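Local coordinates for protein probable hydrogenase maturation factor HypB (Methanocaldococcus jannaschii, PDB 2HF9) that binds GTP as a homodimer and, through a probable low GTPase activity, is thought to serve nickel insertion into [NiFe] hydrogenases during their maturation, at residues A[42-47]-A[141-146]; A[128-133]-A[157-162]. All blocks are in the same frame, centred on the assembly; numbering follows the deposited sequence.

Interaction 1: A[42-47]-A[141-146]; sequences DFMGAI and HKRIVV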
loop_
_atom_site.group_PDB
_atom_site.type_symbol
_atom_site.label_atom_id
_atom_site.label_comp_id
_atom_site.label_asym_id
_atom_site.label_seq_id
_atom_site.Cartn_x
_atom_site.Cartn_y
_atom_site.Cartn_z
ATOM N N ASP A 42 -11.051 2.740 13.529
ATOM C CA ASP A 42 -9.747 2.475 12.930
ATOM C C ASP A 42 -9.885 2.483 11.398
ATOM O O ASP A 42 -10.526 1.604 10.823
ATOM C CB ASP A 42 -9.218 1.123 13.448
ATOM C CG ASP A 42 -7.854 0.736 12.874
ATOM O OD1 ASP A 42 -7.251 1.497 12.096
ATOM O OD2 ASP A 42 -7.380 -0.360 13.217
ATOM N N PHE A 43 -9.297 3.495 10.761
ATOM C CA PHE A 43 -9.314 3.634 9.308
ATOM C C PHE A 43 -8.040 3.046 8.716
ATOM O O PHE A 43 -6.962 3.633 8.836
ATOM C CB PHE A 43 -9.438 5.106 8.896
ATOM C CG PHE A 43 -10.779 5.714 9.190
ATOM C CD1 PHE A 43 -11.078 6.195 10.462
ATOM C CD2 PHE A 43 -11.734 5.835 8.185
ATOM C CE1 PHE A 43 -12.317 6.764 10.739
ATOM C CE2 PHE A 43 -12.978 6.408 8.448
ATOM C CZ PHE A 43 -13.268 6.874 9.730
ATOM N N MET A 44 -8.183 1.876 8.100
ATOM C CA MET A 44 -7.095 1.183 7.421
ATOM C C MET A 44 -7.287 1.272 5.912
ATOM O O MET A 44 -8.373 1.602 5.440
ATOM C CB MET A 44 -7.065 -0.298 7.831
ATOM C CG MET A 44 -6.671 -0.562 9.283
ATOM S SD MET A 44 -6.935 -2.290 9.740
ATOM C CE MET A 44 -8.720 -2.313 9.925
ATOM N N GLY A 45 -6.232 0.977 5.160
ATOM C CA GLY A 45 -6.327 0.901 3.710
ATOM C C GLY A 45 -4.991 0.830 3.005
ATOM O O GLY A 45 -3.931 0.821 3.644
ATOM N N ALA A 46 -5.044 0.779 1.678
ATOM C CA ALA A 46 -3.842 0.791 0.854
ATOM C C ALA A 46 -3.280 2.216 0.792
ATOM O O ALA A 46 -3.855 3.143 1.371
ATOM C CB ALA A 46 -4.155 0.269 -0.536
ATOM N N ILE A 47 -2.161 2.400 0.103
ATOM C CA ILE A 47 -1.589 3.741 -0.037
ATOM C C ILE A 47 -2.489 4.591 -0.935
ATOM O O ILE A 47 -2.783 4.213 -2.071
ATOM C CB ILE A 47 -0.155 3.715 -0.625
ATOM C CG1 ILE A 47 0.806 2.915 0.270
ATOM C CG2 ILE A 47 0.358 5.142 -0.863
ATOM C CD1 ILE A 47 1.345 3.672 1.484
ATOM N N HIS A 141 -13.713 0.619 18.502
ATOM C CA HIS A 141 -15.006 -0.054 18.436
ATOM C C HIS A 141 -15.243 -0.691 17.071
ATOM O O HIS A 141 -15.762 -1.805 16.984
ATOM C CB HIS A 141 -16.131 0.918 18.795
ATOM C CG HIS A 141 -16.060 1.405 20.207
ATOM N ND1 HIS A 141 -15.346 2.526 20.572
ATOM C CD2 HIS A 141 -16.578 0.898 21.349
ATOM C CE1 HIS A 141 -15.445 2.699 21.879
ATOM N NE2 HIS A 141 -16.186 1.724 22.374
ATOM N N LYS A 142 -14.853 0.012 16.009
ATOM C CA LYS A 142 -15.015 -0.501 14.650
ATOM C C LYS A 142 -13.775 -0.310 13.788
ATOM O O LYS A 142 -12.985 0.619 13.983
ATOM C CB LYS A 142 -16.228 0.133 13.947
ATOM C CG LYS A 142 -17.577 -0.114 14.610
ATOM C CD LYS A 142 -18.056 -1.553 14.464
ATOM C CE LYS A 142 -19.296 -1.792 15.315
ATOM N NZ LYS A 142 -19.703 -3.222 15.296
ATOM N N ARG A 143 -13.630 -1.207 12.820
ATOM C CA ARG A 143 -12.545 -1.155 11.865
ATOM C C ARG A 143 -13.098 -0.907 10.467
ATOM O O ARG A 143 -14.050 -1.565 10.035
ATOM C CB ARG A 143 -11.739 -2.448 11.928
ATOM C CG ARG A 143 -10.970 -2.606 13.238
ATOM C CD ARG A 143 -10.587 -4.048 13.527
ATOM N NE ARG A 143 -9.584 -4.574 12.596
ATOM C CZ ARG A 143 -8.266 -4.432 12.737
ATOM N NH1 ARG A 143 -7.764 -3.760 13.766
ATOM N NH2 ARG A 143 -7.447 -4.951 11.834
ATOM N N ILE A 144 -12.505 0.060 9.776
ATOM C CA ILE A 144 -12.924 0.421 8.425
ATOM C C ILE A 144 -11.741 0.207 7.487
ATOM O O ILE A 144 -10.654 0.735 7.731
ATOM C CB ILE A 144 -13.417 1.898 8.350
ATOM C CG1 ILE A 144 -14.605 2.117 9.300
ATOM C CG2 ILE A 144 -13.765 2.291 6.899
ATOM C CD1 ILE A 144 -15.037 3.561 9.469
ATOM N N VAL A 145 -11.941 -0.596 6.445
ATOM C CA VAL A 145 -10.909 -0.780 5.428
ATOM C C VAL A 145 -11.319 -0.040 4.161
ATOM O O VAL A 145 -12.376 -0.307 3.581
ATOM C CB VAL A 145 -10.595 -2.277 5.135
ATOM C CG1 VAL A 145 -9.586 -2.411 3.989
ATOM C CG2 VAL A 145 -10.053 -2.960 6.374
ATOM N N VAL A 146 -10.479 0.911 3.761
ATOM C CA VAL A 146 -10.698 1.680 2.551
ATOM C C VAL A 146 -9.744 1.193 1.467
ATOM O O VAL A 146 -8.526 1.278 1.610
ATOM C CB VAL A 146 -10.470 3.201 2.785
ATOM C CG1 VAL A 146 -10.861 4.006 1.537
ATOM C CG2 VAL A 146 -11.246 3.681 4.007
HETATM O O HOH W 1 -8.324 -1.602 15.438
#
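The guanidinium of Arg143 has the thioether of Met44 over one face, where CE sits 3.3 Å above the plane, toward its rim, and SD lies 3.4 Å from NH2. The second flat group, the ring of Phe43, carries Ile144 CD1 over one face, 4.1 Å from its centroid and 29° off the normal, a CH-pi contact between side chains lying alongside each other. Phe123 meets this ring at a steep angle, and helix 51-62 packs against it through Leu54, Ile55 and Leu58. The carboxylate of Asp42 approaches the guanidinium obliquely, its plane turned 87° from it. Asp42 OD2 is 3.5 Å from Arg143 NH1 but well outside the guanidinium plane, which makes the salt bridge one of charge alone; a water accepting from NH1 and donating to OD2 supplies the directed link.

Asp42, Met44, Arg143 and Val145 line one face of two adjacent parallel strands in the central sheet of a P-loop NTPase, where 39-45 runs beside 142-148; Phe43 and Ile144 lie on the opposite face. Four backbone bonds pair the strands, among them Ile144 N to Asp42 O and Met44 N to Ile144 O, each 2.7 Å. Gly45, at the strand's end, is the first glycine of the Walker A P-loop (GAIGSGKT), which Ala46 and Ile47 continue.

Arg143 NH2 is also bonded to Pro133 O and Thr165 OG1, while Asp42 OD1 accepts from Asn126. The bend at the last torsion of Met44 (chi3 -76°) turns CE back over the guanidinium and against Val145 CG2, at 3.8 Å. With an alanine in place of Arg143, a gap would probably open over the Met44 methyl, Asp42 OD2 would lose its cation, and Pro133 O and Thr165 OG1 would lose their bonds to NH2.

Interaction 2: A[128-133]-A[157-162]; sequences GNLICP and EKHPGI. With GSP (5'-guanosine-diphosphate-monothiophosphate), chain H.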
loop_
_atom_site.group_PDB
_atom_site.type_symbol
_atom_site.label_atom_id
_atom_site.label_comp_id
_atom_site.label_asym_id
_atom_site.label_seq_id
_atom_site.Cartn_x
_atom_site.Cartn_y
_atom_site.Cartn_z
ATOM N N GLY A 128 -0.852 3.306 5.839
ATOM C CA GLY A 128 -1.322 2.709 4.583
ATOM C C GLY A 128 -0.614 1.407 4.260
ATOM O O GLY A 128 0.533 1.412 3.817
ATOM N N ASN A 129 -1.314 0.295 4.485
ATOM C CA ASN A 129 -0.758 -1.053 4.386
ATOM C C ASN A 129 -1.914 -2.031 4.546
ATOM O O ASN A 129 -2.713 -1.894 5.477
ATOM C CB ASN A 129 0.281 -1.290 5.498
ATOM C CG ASN A 129 1.175 -2.508 5.243
ATOM O OD1 ASN A 129 0.703 -3.639 5.123
ATOM N ND2 ASN A 129 2.480 -2.272 5.188
ATOM N N LEU A 130 -2.004 -3.010 3.647
ATOM C CA LEU A 130 -3.075 -4.008 3.704
ATOM C C LEU A 130 -2.666 -5.327 4.367
ATOM O O LEU A 130 -3.444 -6.285 4.375
ATOM C CB LEU A 130 -3.643 -4.279 2.302
ATOM C CG LEU A 130 -4.552 -3.236 1.646
ATOM C CD1 LEU A 130 -4.954 -3.709 0.255
ATOM C CD2 LEU A 130 -5.797 -2.940 2.491
ATOM N N ILE A 131 -1.460 -5.375 4.925
ATOM C CA ILE A 131 -0.939 -6.595 5.546
ATOM C C ILE A 131 -0.883 -6.511 7.078
ATOM O O ILE A 131 -1.681 -7.165 7.758
ATOM C CB ILE A 131 0.440 -7.013 4.943
ATOM C CG1 ILE A 131 0.274 -7.562 3.524
ATOM C CG2 ILE A 131 1.115 -8.080 5.789
ATOM C CD1 ILE A 131 0.414 -6.534 2.439
ATOM N N CYS A 132 0.032 -5.693 7.607
ATOM C CA CYS A 132 0.335 -5.655 9.050
ATOM C C CYS A 132 -0.805 -5.236 9.984
ATOM O O CYS A 132 -0.977 -5.853 11.042
ATOM C CB CYS A 132 1.540 -4.758 9.333
ATOM S SG CYS A 132 2.951 -4.966 8.250
ATOM N N PRO A 133 -1.563 -4.172 9.629
ATOM C CA PRO A 133 -2.615 -3.710 10.541
ATOM C C PRO A 133 -3.705 -4.742 10.849
ATOM O O PRO A 133 -4.433 -4.585 11.830
ATOM C CB PRO A 133 -3.215 -2.505 9.800
ATOM C CG PRO A 133 -2.144 -2.052 8.872
ATOM C CD PRO A 133 -1.492 -3.323 8.423
ATOM N N GLU A 157 -9.733 -9.644 -3.190
ATOM C CA GLU A 157 -9.452 -11.083 -3.131
ATOM C C GLU A 157 -7.971 -11.425 -2.931
ATOM O O GLU A 157 -7.644 -12.528 -2.486
ATOM C CB GLU A 157 -10.109 -11.872 -4.276
ATOM C CG GLU A 157 -9.770 -11.460 -5.694
ATOM C CD GLU A 157 -10.435 -12.372 -6.724
ATOM O OE1 GLU A 157 -10.840 -13.498 -6.362
ATOM O OE2 GLU A 157 -10.551 -11.966 -7.896
ATOM N N LYS A 158 -7.093 -10.461 -3.224
ATOM C CA LYS A 158 -5.653 -10.599 -2.990
ATOM C C LYS A 158 -5.245 -10.375 -1.536
ATOM O O LYS A 158 -4.119 -10.701 -1.153
ATOM C CB LYS A 158 -4.868 -9.629 -3.872
ATOM C CG LYS A 158 -4.465 -10.170 -5.227
ATOM C CD LYS A 158 -3.891 -9.043 -6.084
ATOM C CE LYS A 158 -2.918 -9.554 -7.127
ATOM N NZ LYS A 158 -1.494 -9.359 -6.730
ATOM N N HIS A 159 -6.138 -9.800 -0.731
ATOM C CA HIS A 159 -5.829 -9.521 0.674
ATOM C C HIS A 159 -6.991 -9.883 1.607
ATOM O O HIS A 159 -7.498 -9.016 2.325
ATOM C CB HIS A 159 -5.428 -8.048 0.862
ATOM C CG HIS A 159 -4.372 -7.578 -0.091
ATOM N ND1 HIS A 159 -3.028 -7.607 0.216
ATOM C CD2 HIS A 159 -4.462 -7.063 -1.341
ATOM C CE1 HIS A 159 -2.336 -7.137 -0.808
ATOM N NE2 HIS A 159 -3.181 -6.801 -1.765
ATOM N N PRO A 160 -7.404 -11.170 1.620
ATOM C CA PRO A 160 -8.592 -11.552 2.392
ATOM C C PRO A 160 -8.407 -11.423 3.911
ATOM O O PRO A 160 -9.385 -11.201 4.625
ATOM C CB PRO A 160 -8.824 -13.011 1.982
ATOM C CG PRO A 160 -7.480 -13.509 1.570
ATOM C CD PRO A 160 -6.794 -12.332 0.942
ATOM N N GLY A 161 -7.163 -11.539 4.381
ATOM C CA GLY A 161 -6.836 -11.424 5.804
ATOM C C GLY A 161 -7.314 -10.148 6.467
ATOM O O GLY A 161 -8.046 -10.196 7.466
ATOM N N ILE A 162 -6.914 -8.999 5.916
ATOM C CA ILE A 162 -7.340 -7.708 6.471
ATOM C C ILE A 162 -8.839 -7.466 6.264
ATOM O O ILE A 162 -9.498 -6.882 7.127
ATOM C CB ILE A 162 -6.493 -6.506 5.940
ATOM C CG1 ILE A 162 -6.675 -5.273 6.844
ATOM C CG2 ILE A 162 -6.810 -6.202 4.471
ATOM C CD1 ILE A 162 -5.707 -4.127 6.560
HETATM P PG GSP H . -0.361 -5.499 -6.840
HETATM O O3B GSP H . -0.672 -4.443 -8.014
HETATM S S1G GSP H . 0.378 -4.737 -5.482
HETATM O O2G GSP H . -1.726 -6.109 -6.466
HETATM O O3G GSP H . 0.558 -6.598 -7.390
HETATM P PB GSP H . 0.352 -4.009 -9.181
HETATM O O1B GSP H . 1.240 -2.957 -8.646
HETATM O O2B GSP H . 1.071 -5.145 -9.787
HETATM P PA GSP H . -1.343 -3.906 -11.522
HETATM O O1A GSP H . -0.378 -4.110 -12.622
HETATM O O2A GSP H . -2.103 -5.140 -11.202
HETATM O O3A GSP H . -0.621 -3.270 -10.235
HETATM O "O5'" GSP H . -2.326 -2.696 -11.918
HETATM C "C5'" GSP H . -3.400 -2.326 -11.075
HETATM C "C4'" GSP H . -4.486 -1.668 -11.923
HETATM O "O4'" GSP H . -4.019 -0.426 -12.426
HETATM C "C3'" GSP H . -4.851 -2.511 -13.134
HETATM O "O3'" GSP H . -6.250 -2.451 -13.279
HETATM C "C2'" GSP H . -4.172 -1.824 -14.301
HETATM O "O2'" GSP H . -4.909 -1.980 -15.487
HETATM C "C1'" GSP H . -4.147 -0.379 -13.837
HETATM N N9 GSP H . -3.058 0.446 -14.389
HETATM C C8 GSP H . -1.701 0.247 -14.294
HETATM N N7 GSP H . -1.083 1.276 -14.923
HETATM C C5 GSP H . -2.019 2.127 -15.401
HETATM C C6 GSP H . -1.951 3.328 -16.109
HETATM O O6 GSP H . -0.869 3.812 -16.429
HETATM N N1 GSP H . -3.118 3.980 -16.459
HETATM C C2 GSP H . -4.346 3.448 -16.111
HETATM N N2 GSP H . -5.469 4.069 -16.446
HETATM N N3 GSP H . -4.407 2.260 -15.410
HETATM C C4 GSP H . -3.264 1.615 -15.061
HETATM O O HOH W 2 -4.373 -8.751 4.728
#
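Leu130 is wedged between His159 and Ile162, crossing each side chain at about a right angle. Its CD1 lies over one face of the imidazole, 4.0 Å from the His159 ring centroid and 19° off the normal, in a CH-pi contact. The other methyl, CD2, meets Ile162 CG2 at 3.9 Å, and that same CG2 comes within 3.4 Å of Leu130 O. With CG1 of Ile162 anti to its backbone N (chi1 -163°), the CG2 branch falls in the crowded position that faces the leucine. His159 ND1, 4.0 Å from Leu130 CB, is buried here and has no polar partner in the model.

The segments are a loop before strand 142-148 and a loop-to-helix turn after it, entering helix 160-163 with His159 as N-cap. In the first, Asn129 OD1 forms an Asx turn by accepting from Ile131 N, and takes a longer bond from Cys132 N, above the carbonyl plane. Cys132 is here joined to Cys100 in a disulfide; with His101 these cysteines are ligands of one known zinc site and, by similarity, of a nickel site.

Pro133 CB, by contrast, only grazes Ile162 CD1 at 4.4 Å. Beside the packed core a water bridges Leu130 O and Ile162 N, replacing a direct backbone bond. Beyond the contact, Lys158 NZ crosses the dimer interface, giving a weak bond to O2G of the nucleotide held by the second subunit's P-loop and a salt bridge to Asp74 of that subunit.

The centres of interactions 1 and 2 lie about 10 Å apart within one nucleotide-binding domain, and their segments alternate along the chain: 42-47, 128-133, 141-146, 157-162. Interaction 1 sits near the middle of the parallel sheet, whereas interaction 2 lies farther out, built from the loop after strand 121-125 and the loop and start of helix 160-163 after strand 142-148. They touch directly, Gly45 O lying 2.8 Å from Asn129 N, a probable hydrogen bond, and Met44 SD packing on Pro133 CB. Sheet core, P-loop and the loop bearing the metal-binding Cys132 are thus in direct contact, and both interactions reach the second subunit, a layout consistent with coupling between nucleotide state, metal binding and the dimer.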